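Local coordinates for protein trans-2-enoyl-CoA reductase [NADH] (Treponema denticola ATCC 35405, PDB 4GGO) that reduces the carbon-carbon double bond of trans-2-enoyl-CoA substrates such as crotonyl-CoA with NADH, a step of bacterial fatty acid synthesis, at residues A[233-238]-A[251-256]; A[242-247]-A[286-291]; A[274-279]-A[335-340]. All blocks are in the same frame, centred on the assembly; numbering follows the deposited sequence.

Contact 1: A[233-238]-A[251-256]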
loop_
_atom_site.group_PDB
_atom_site.type_symbol
_atom_site.label_atom_id
_atom_site.label_comp_id
_atom_site.label_asym_id
_atom_site.label_seq_id
_atom_site.Cartn_x
_atom_site.Cartn_y
_atom_site.Cartn_z
ATOM N N SER A 233 -3.329 -2.496 6.649
ATOM C CA SER A 233 -4.350 -3.518 6.485
ATOM C C SER A 233 -5.661 -2.905 6.006
ATOM O O SER A 233 -5.723 -1.717 5.696
ATOM C CB SER A 233 -4.568 -4.267 7.800
ATOM O OG SER A 233 -5.507 -5.312 7.636
ATOM N N TYR A 234 -6.708 -3.721 5.951
ATOM C CA TYR A 234 -8.002 -3.267 5.458
ATOM C C TYR A 234 -9.129 -4.056 6.111
ATOM O O TYR A 234 -9.005 -5.257 6.340
ATOM C CB TYR A 234 -8.061 -3.406 3.935
ATOM C CG TYR A 234 -9.295 -2.803 3.298
ATOM C CD1 TYR A 234 -9.613 -1.466 3.487
ATOM C CD2 TYR A 234 -10.126 -3.569 2.491
ATOM C CE1 TYR A 234 -10.737 -0.910 2.905
ATOM C CE2 TYR A 234 -11.247 -3.020 1.898
ATOM C CZ TYR A 234 -11.547 -1.691 2.107
ATOM O OH TYR A 234 -12.665 -1.144 1.521
ATOM N N ILE A 235 -10.226 -3.373 6.420
ATOM C CA ILE A 235 -11.377 -4.017 7.040
ATOM C C ILE A 235 -12.544 -4.082 6.056
ATOM O O ILE A 235 -13.208 -5.112 5.932
ATOM C CB ILE A 235 -11.790 -3.297 8.341
ATOM C CG1 ILE A 235 -10.775 -3.591 9.447
ATOM C CG2 ILE A 235 -13.175 -3.727 8.785
ATOM C CD1 ILE A 235 -11.087 -2.913 10.761
ATOM N N GLY A 236 -12.780 -2.981 5.351
ATOM C CA GLY A 236 -13.770 -2.955 4.290
ATOM C C GLY A 236 -15.209 -2.844 4.755
ATOM O O GLY A 236 -15.485 -2.858 5.954
ATOM N N PRO A 237 -16.138 -2.738 3.793
ATOM C CA PRO A 237 -17.571 -2.577 4.054
ATOM C C PRO A 237 -18.235 -3.898 4.424
ATOM O O PRO A 237 -17.602 -4.954 4.359
ATOM C CB PRO A 237 -18.106 -2.099 2.705
ATOM C CG PRO A 237 -17.216 -2.772 1.717
ATOM C CD PRO A 237 -15.846 -2.774 2.348
ATOM N N GLU A 238 -19.507 -3.828 4.803
ATOM C CA GLU A 238 -20.285 -5.008 5.164
ATOM C C GLU A 238 -20.363 -6.022 4.029
ATOM O O GLU A 238 -20.358 -7.229 4.265
ATOM C CB GLU A 238 -21.700 -4.601 5.577
ATOM C CG GLU A 238 -21.777 -3.912 6.925
ATOM C CD GLU A 238 -21.519 -4.866 8.073
ATOM O OE1 GLU A 238 -20.953 -4.428 9.098
ATOM O OE2 GLU A 238 -21.885 -6.055 7.948
ATOM N N LYS A 251 -8.386 -13.956 8.431
ATOM C CA LYS A 251 -7.519 -14.677 9.355
ATOM C C LYS A 251 -6.112 -14.088 9.366
ATOM O O LYS A 251 -5.468 -14.018 10.412
ATOM C CB LYS A 251 -7.479 -16.168 9.014
ATOM C CG LYS A 251 -8.431 -17.016 9.847
ATOM C CD LYS A 251 -9.854 -16.484 9.780
ATOM C CE LYS A 251 -10.757 -17.172 10.790
ATOM N NZ LYS A 251 -12.148 -16.648 10.726
ATOM N N ALA A 252 -5.647 -13.658 8.198
ATOM C CA ALA A 252 -4.329 -13.047 8.077
ATOM C C ALA A 252 -4.268 -11.733 8.849
ATOM O O ALA A 252 -3.278 -11.444 9.522
ATOM C CB ALA A 252 -3.982 -12.823 6.619
ATOM N N LYS A 253 -5.334 -10.944 8.748
ATOM C CA LYS A 253 -5.422 -9.679 9.471
ATOM C C LYS A 253 -5.460 -9.917 10.976
ATOM O O LYS A 253 -4.859 -9.167 11.744
ATOM C CB LYS A 253 -6.656 -8.887 9.029
ATOM C CG LYS A 253 -6.801 -7.536 9.713
ATOM C CD LYS A 253 -7.921 -6.711 9.094
ATOM C CE LYS A 253 -9.286 -7.304 9.392
ATOM N NZ LYS A 253 -9.588 -7.258 10.850
ATOM N N GLU A 254 -6.172 -10.960 11.391
ATOM C CA GLU A 254 -6.227 -11.338 12.799
ATOM C C GLU A 254 -4.836 -11.666 13.328
ATOM O O GLU A 254 -4.494 -11.322 14.460
ATOM C CB GLU A 254 -7.149 -12.540 13.002
ATOM C CG GLU A 254 -8.630 -12.203 12.998
ATOM C CD GLU A 254 -9.493 -13.418 13.274
ATOM O OE1 GLU A 254 -8.951 -14.543 13.277
ATOM O OE2 GLU A 254 -10.712 -13.249 13.492
ATOM N N HIS A 255 -4.039 -12.333 12.500
ATOM C CA HIS A 255 -2.668 -12.663 12.862
ATOM C C HIS A 255 -1.832 -11.389 12.927
ATOM O O HIS A 255 -0.960 -11.251 13.785
ATOM C CB HIS A 255 -2.068 -13.645 11.854
ATOM C CG HIS A 255 -0.752 -14.216 12.279
ATOM N ND1 HIS A 255 0.441 -13.547 12.108
ATOM C CD2 HIS A 255 -0.441 -15.394 12.870
ATOM C CE1 HIS A 255 1.431 -14.288 12.575
ATOM N NE2 HIS A 255 0.923 -15.413 13.043
ATOM N N LEU A 256 -2.108 -10.464 12.013
ATOM C CA LEU A 256 -1.432 -9.171 11.984
ATOM C C LEU A 256 -1.682 -8.408 13.279
ATOM O O LEU A 256 -0.769 -7.806 13.844
ATOM C CB LEU A 256 -1.939 -8.332 10.809
ATOM C CG LEU A 256 -0.957 -7.846 9.742
ATOM C CD1 LEU A 256 -1.448 -6.530 9.149
ATOM C CD2 LEU A 256 0.452 -7.704 10.292
#

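Contact 2: A[242-247]-A[286-291]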
loop_
_atom_site.group_PDB
_atom_site.type_symbol
_atom_site.label_atom_id
_atom_site.label_comp_id
_atom_site.label_asym_id
_atom_site.label_seq_id
_atom_site.Cartn_x
_atom_site.Cartn_y
_atom_site.Cartn_z
ATOM N N ALA A 242 -17.339 -11.366 4.111
ATOM C CA ALA A 242 -17.123 -12.796 3.893
ATOM C C ALA A 242 -15.664 -13.117 3.580
ATOM O O ALA A 242 -15.234 -14.266 3.690
ATOM C CB ALA A 242 -18.031 -13.306 2.782
ATOM N N LEU A 243 -14.906 -12.095 3.195
ATOM C CA LEU A 243 -13.493 -12.258 2.876
ATOM C C LEU A 243 -12.593 -11.563 3.893
ATOM O O LEU A 243 -11.709 -12.187 4.479
ATOM C CB LEU A 243 -13.203 -11.714 1.478
ATOM C CG LEU A 243 -14.061 -12.300 0.356
ATOM C CD1 LEU A 243 -13.729 -11.648 -0.972
ATOM C CD2 LEU A 243 -13.873 -13.805 0.277
ATOM N N TYR A 244 -12.827 -10.271 4.101
ATOM C CA TYR A 244 -11.945 -9.453 4.930
ATOM C C TYR A 244 -12.162 -9.645 6.429
ATOM O O TYR A 244 -11.279 -9.340 7.230
ATOM C CB TYR A 244 -12.087 -7.975 4.563
ATOM C CG TYR A 244 -11.586 -7.640 3.176
ATOM C CD1 TYR A 244 -10.239 -7.401 2.944
ATOM C CD2 TYR A 244 -12.461 -7.559 2.102
ATOM C CE1 TYR A 244 -9.775 -7.096 1.681
ATOM C CE2 TYR A 244 -12.007 -7.252 0.834
ATOM C CZ TYR A 244 -10.665 -7.021 0.630
ATOM O OH TYR A 244 -10.209 -6.716 -0.631
ATOM N N ARG A 245 -13.334 -10.148 6.805
ATOM C CA ARG A 245 -13.635 -10.408 8.209
ATOM C C ARG A 245 -13.466 -11.881 8.560
ATOM O O ARG A 245 -12.700 -12.232 9.457
ATOM C CB ARG A 245 -15.066 -9.984 8.544
ATOM C CG ARG A 245 -15.179 -8.854 9.552
ATOM C CD ARG A 245 -15.022 -7.502 8.879
ATOM N NE ARG A 245 -15.710 -6.445 9.616
ATOM C CZ ARG A 245 -16.190 -5.338 9.057
ATOM N NH1 ARG A 245 -16.058 -5.144 7.752
ATOM N NH2 ARG A 245 -16.804 -4.427 9.800
ATOM N N LYS A 246 -14.190 -12.735 7.843
ATOM C CA LYS A 246 -14.279 -14.148 8.190
ATOM C C LYS A 246 -13.597 -15.065 7.172
ATOM O O LYS A 246 -13.643 -16.284 7.314
ATOM C CB LYS A 246 -15.750 -14.557 8.361
ATOM C CG LYS A 246 -16.549 -13.660 9.304
ATOM C CD LYS A 246 -17.972 -14.176 9.533
ATOM C CE LYS A 246 -17.979 -15.553 10.183
ATOM N NZ LYS A 246 -19.357 -16.065 10.459
ATOM N N GLY A 247 -12.968 -14.481 6.157
ATOM C CA GLY A 247 -12.306 -15.262 5.123
ATOM C C GLY A 247 -10.822 -15.451 5.376
ATOM O O GLY A 247 -10.332 -15.164 6.469
ATOM N N ALA A 286 -9.476 -6.980 -9.157
ATOM C CA ALA A 286 -10.295 -7.445 -10.274
ATOM C C ALA A 286 -10.949 -8.809 -10.045
ATOM O O ALA A 286 -12.073 -9.044 -10.490
ATOM C CB ALA A 286 -9.478 -7.457 -11.555
ATOM N N VAL A 287 -10.253 -9.702 -9.351
ATOM C CA VAL A 287 -10.757 -11.060 -9.151
ATOM C C VAL A 287 -11.614 -11.199 -7.894
ATOM O O VAL A 287 -12.221 -12.244 -7.662
ATOM C CB VAL A 287 -9.613 -12.092 -9.103
ATOM C CG1 VAL A 287 -8.869 -12.121 -10.429
ATOM C CG2 VAL A 287 -8.664 -11.783 -7.957
ATOM N N ILE A 288 -11.664 -10.146 -7.086
ATOM C CA ILE A 288 -12.457 -10.169 -5.865
ATOM C C ILE A 288 -13.889 -9.728 -6.142
ATOM O O ILE A 288 -14.110 -8.653 -6.698
ATOM C CB ILE A 288 -11.865 -9.246 -4.788
ATOM C CG1 ILE A 288 -10.388 -9.563 -4.556
ATOM C CG2 ILE A 288 -12.642 -9.381 -3.494
ATOM C CD1 ILE A 288 -9.717 -8.630 -3.562
ATOM N N PRO A 289 -14.870 -10.560 -5.758
ATOM C CA PRO A 289 -16.282 -10.201 -5.933
ATOM C C PRO A 289 -16.639 -8.948 -5.140
ATOM O O PRO A 289 -16.101 -8.753 -4.051
ATOM C CB PRO A 289 -17.025 -11.417 -5.369
ATOM C CG PRO A 289 -16.041 -12.540 -5.453
ATOM C CD PRO A 289 -14.707 -11.912 -5.199
ATOM N N VAL A 290 -17.518 -8.120 -5.706
ATOM C CA VAL A 290 -18.011 -6.884 -5.084
ATOM C C VAL A 290 -17.014 -5.716 -5.109
ATOM O O VAL A 290 -17.390 -4.589 -5.436
ATOM C CB VAL A 290 -18.559 -7.107 -3.648
ATOM C CG1 VAL A 290 -19.108 -5.807 -3.073
ATOM C CG2 VAL A 290 -19.632 -8.187 -3.649
ATOM N N ILE A 291 -15.755 -5.993 -4.782
ATOM C CA ILE A 291 -14.732 -4.948 -4.622
ATOM C C ILE A 291 -14.641 -3.873 -5.724
ATOM O O ILE A 291 -14.643 -2.682 -5.411
ATOM C CB ILE A 291 -13.332 -5.551 -4.312
ATOM C CG1 ILE A 291 -13.255 -5.970 -2.845
ATOM C CG2 ILE A 291 -12.226 -4.551 -4.619
ATOM C CD1 ILE A 291 -13.469 -4.831 -1.871
#

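Contact 3: A[274-279]-A[335-340]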
loop_
_atom_site.group_PDB
_atom_site.type_symbol
_atom_site.label_atom_id
_atom_site.label_comp_id
_atom_site.label_asym_id
_atom_site.label_seq_id
_atom_site.Cartn_x
_atom_site.Cartn_y
_atom_site.Cartn_z
ATOM N N VAL A 274 -1.394 -1.829 14.029
ATOM C CA VAL A 274 -1.943 -2.122 12.718
ATOM C C VAL A 274 -2.669 -0.866 12.268
ATOM O O VAL A 274 -3.497 -0.326 13.002
ATOM C CB VAL A 274 -2.931 -3.301 12.748
ATOM C CG1 VAL A 274 -3.669 -3.406 11.419
ATOM C CG2 VAL A 274 -2.203 -4.600 13.059
ATOM N N SER A 275 -2.337 -0.380 11.079
ATOM C CA SER A 275 -3.013 0.785 10.530
ATOM C C SER A 275 -3.998 0.345 9.459
ATOM O O SER A 275 -3.601 -0.165 8.409
ATOM C CB SER A 275 -2.005 1.776 9.945
ATOM O OG SER A 275 -2.661 2.932 9.453
ATOM N N VAL A 276 -5.284 0.526 9.734
ATOM C CA VAL A 276 -6.318 0.166 8.777
ATOM C C VAL A 276 -6.552 1.333 7.828
ATOM O O VAL A 276 -7.027 2.393 8.237
ATOM C CB VAL A 276 -7.638 -0.207 9.473
ATOM C CG1 VAL A 276 -8.598 -0.838 8.474
ATOM C CG2 VAL A 276 -7.373 -1.160 10.627
ATOM N N ASN A 277 -6.202 1.132 6.562
ATOM C CA ASN A 277 -6.322 2.181 5.560
ATOM C C ASN A 277 -7.590 2.035 4.725
ATOM O O ASN A 277 -8.328 1.059 4.868
ATOM C CB ASN A 277 -5.089 2.194 4.656
ATOM C CG ASN A 277 -3.806 2.476 5.423
ATOM O OD1 ASN A 277 -3.805 2.555 6.653
ATOM N ND2 ASN A 277 -2.704 2.620 4.695
ATOM N N LYS A 278 -7.838 3.008 3.852
ATOM C CA LYS A 278 -9.030 2.984 3.012
ATOM C C LYS A 278 -8.865 2.020 1.842
ATOM O O LYS A 278 -7.759 1.560 1.553
ATOM C CB LYS A 278 -9.359 4.385 2.490
ATOM C CG LYS A 278 -8.485 4.844 1.331
ATOM C CD LYS A 278 -8.874 6.239 0.862
ATOM C CE LYS A 278 -10.254 6.257 0.219
ATOM N NZ LYS A 278 -10.266 5.543 -1.089
ATOM N N GLY A 279 -9.972 1.721 1.172
ATOM C CA GLY A 279 -9.946 0.848 0.015
ATOM C C GLY A 279 -9.393 1.554 -1.204
ATOM O O GLY A 279 -9.599 2.753 -1.389
ATOM N N GLU A 335 -9.688 -1.451 19.646
ATOM C CA GLU A 335 -8.802 -2.604 19.525
ATOM C C GLU A 335 -7.351 -2.181 19.303
ATOM O O GLU A 335 -6.542 -2.959 18.796
ATOM C CB GLU A 335 -9.263 -3.527 18.393
ATOM C CG GLU A 335 -10.606 -4.202 18.638
ATOM C CD GLU A 335 -10.571 -5.187 19.793
ATOM O OE1 GLU A 335 -9.472 -5.676 20.131
ATOM O OE2 GLU A 335 -11.645 -5.475 20.364
ATOM N N ASN A 336 -7.038 -0.945 19.683
ATOM C CA ASN A 336 -5.686 -0.395 19.567
ATOM C C ASN A 336 -5.144 -0.344 18.138
ATOM O O ASN A 336 -3.934 -0.411 17.922
ATOM C CB ASN A 336 -4.708 -1.137 20.484
ATOM C CG ASN A 336 -5.079 -1.020 21.949
ATOM O OD1 ASN A 336 -4.873 0.022 22.572
ATOM N ND2 ASN A 336 -5.627 -2.094 22.508
ATOM N N ARG A 337 -6.043 -0.219 17.167
ATOM C CA ARG A 337 -5.650 -0.085 15.772
ATOM C C ARG A 337 -5.788 1.363 15.324
ATOM O O ARG A 337 -6.744 2.046 15.695
ATOM C CB ARG A 337 -6.523 -0.974 14.880
ATOM C CG ARG A 337 -6.467 -2.455 15.216
ATOM C CD ARG A 337 -7.490 -3.246 14.410
ATOM N NE ARG A 337 -8.849 -2.760 14.629
ATOM C CZ ARG A 337 -9.944 -3.499 14.473
ATOM N NH1 ARG A 337 -9.840 -4.768 14.100
ATOM N NH2 ARG A 337 -11.141 -2.971 14.695
ATOM N N ILE A 338 -4.831 1.834 14.532
ATOM C CA ILE A 338 -4.951 3.141 13.902
ATOM C C ILE A 338 -5.947 3.031 12.751
ATOM O O ILE A 338 -5.860 2.113 11.937
ATOM C CB ILE A 338 -3.596 3.644 13.372
ATOM C CG1 ILE A 338 -2.616 3.855 14.529
ATOM C CG2 ILE A 338 -3.773 4.936 12.588
ATOM C CD1 ILE A 338 -1.247 4.329 14.095
ATOM N N ARG A 339 -6.897 3.961 12.695
ATOM C CA ARG A 339 -7.939 3.925 11.675
ATOM C C ARG A 339 -7.928 5.172 10.800
ATOM O O ARG A 339 -8.309 6.253 11.248
ATOM C CB ARG A 339 -9.319 3.778 12.325
ATOM C CG ARG A 339 -9.459 2.578 13.246
ATOM C CD ARG A 339 -9.344 1.272 12.477
ATOM N NE ARG A 339 -10.446 1.087 11.536
ATOM C CZ ARG A 339 -11.587 0.474 11.835
ATOM N NH1 ARG A 339 -11.782 -0.013 13.053
ATOM N NH2 ARG A 339 -12.535 0.347 10.916
ATOM N N ILE A 340 -7.493 5.027 9.553
ATOM C CA ILE A 340 -7.629 6.108 8.583
ATOM C C ILE A 340 -8.595 5.706 7.475
ATOM O O ILE A 340 -8.658 6.342 6.422
ATOM C CB ILE A 340 -6.277 6.569 7.999
ATOM C CG1 ILE A 340 -5.571 5.420 7.282
ATOM C CG2 ILE A 340 -5.395 7.152 9.098
ATOM C CD1 ILE A 340 -4.278 5.833 6.608
HETATM O O HOH W 1 -2.776 -2.610 16.436
#

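Contact 1: A[233-238]-A[251-256]
Ser233 and Lys253 mark the closest backbone approach, 6.9 Å between their CA atoms, where the end of strand 227-233 and the loop that follows pass one side of helix 248-266. No hydrogen bond joins the two segments, and a single lysine side chain makes most of the contact. The backbone of Ser233 is already paired with Ser275 and Asn277 of the neighbouring segment 274-279. Lys253 leaves the helix with CG anti to its backbone N (chi1 -179°) and runs extended as far as CD; Lys253 CD lies 3.1 Å from Ser233 OG and 3.3 Å from Tyr234 O. Two bends, at chi3 and chi4, then fold the chain end round, and Lys253 CE comes to 4.0 Å from Ile235 CG1, the two side chains crossing at roughly a right angle. The methylenes of the lysine thus lie against a hydroxyl, a carbonyl and a branched aliphatic chain, while its ammonium group forms a salt bridge with Glu257, one helical turn further on. Leu256 adds a smaller apolar touch, Leu256 CD1 to Ser233 CB at 4.1 Å. The side chain of Tyr234 points away from the helix; its ring has Gly236 N 3.6 Å above its centre, meets Tyr244 edge-to-face and hydrogen-bonds through OH to Glu344. Substrate-binding Tyr234 and NAD(+)-binding Lys253 are therefore held in one small unit beside the presumed proton donor Tyr244, in keeping with the tyrosine and lysine active site at the C-terminal strand ends of Rossmann-fold enoyl reductases.

Contact 2: A[242-247]-A[286-291]
Tyr244 and Leu243 reach from the short helix 241-244 to the loop that leads into helix 291-305. The phenol end of Tyr244 meets two isoleucines coming from the opposite direction: Tyr244 OH lies 3.5 Å from Ile288 CD1 and 3.8 Å from Ile291 CG1. Ile291 CD1 also sits obliquely to the ring, 3.9 Å from Tyr244 CE2. Beside this, Leu243 and Ile288 slide past each other in opposite senses, with Leu243 CD1 3.6 Å from Ile288 CG2; the same leucine methyl reaches Pro289 CD at 4.3 Å. Ile288 serves both partners because its branches part: CG2, anti to the backbone N, turns to Leu243, and the CG1 arm (chi1 -53°) carries CD1 to the phenol. Further out, Phe173 of strand 173-178 packs on both Leu243 and Pro289, and Leu166 on Ile288. Neighbouring Arg245 hydrogen-bonds through NH1 to Gly236 O. Across this interface the hydroxyl of Tyr244, inferred to donate the proton in catalysis, meets aliphatic carbon alone, so what these two isoleucines give the phenol is van der Waals packing, with no hydrogen bond between the segments.

Contact 3: A[274-279]-A[335-340]
Ser275 bridges to Ile338 and Val276 to Arg339 where strands 270-276 and 338-339 run parallel at one margin of the Rossmann-type sheet, strand 338-339 being its outermost on this side. Three backbone hydrogen bonds set the register: Ile338 N to Val274 O (3.0 Å), Val276 N to Ile338 O (2.8 Å) and Ile340 N to Val276 O (3.0 Å). A water continues the ladder between Val274 N and Asn336 O. Ser275 and Ile338 share one face of the sheet, under helix 311-323, whose Leu318 packs on both; Ser275 OG, anti to its backbone N (chi1 -178°), lies 3.9 Å from Ile338 CG2. On the other face Val276 and Arg339 lie alongside each other and point the same way. Bends at chi2 and chi3 (-65° each) fold the arginine alongside the valine, bringing Arg339 CD to 3.6 Å from Val276 CG2 and setting the guanidinium obliquely to Val276 CB, while its nitrogens form salt bridges with Asp333 and Asp341. Arg337, its chain bent at chi3, forms salt bridges from NE to the same Asp333 and from NH1 to Glu257 of helix 248-266. Glu335 CB lies over one face of the Arg337 guanidinium, 3.8 Å above the plane and toward its rim. Past the paired residues, Lys278 curls round through bends at chi3 and chi4 to give NZ to the next carbonyl, Gly279 O, and its own carbonyl accepts a bond from NAD(+)-binding Tyr62. Ile340 holds CG1 between its backbone N and carbonyl carbon (chi1 60°), which turns the arm toward the neighbouring strand, Ile340 CG1 lying 3.5 Å from Val276 O.

How the contacts relate
From the N terminus, strand 227-233 runs into the loop 233-238, then helix 241-244 and helix 248-266, where contact 1 closes after 12 intervening residues. Contact 2 opens between the two segments of contact 1, at 242-247, and closes only at 286-291, so the two cross. Contact 3 opens on strand 270-276, after contact 1 has closed but before contact 2 does; it therefore crosses contact 2, and closes last, at 335-340. Contact 1 touches both others, through the loop after strand 227-233 and through that strand's end. Contacts 2 and 3 do not touch. Contacts 1 and 2 join helix 248-266 and the loop before helix 291-305 beside Tyr234 and Tyr244, while contact 3 ties strand 338-339 to the sheet.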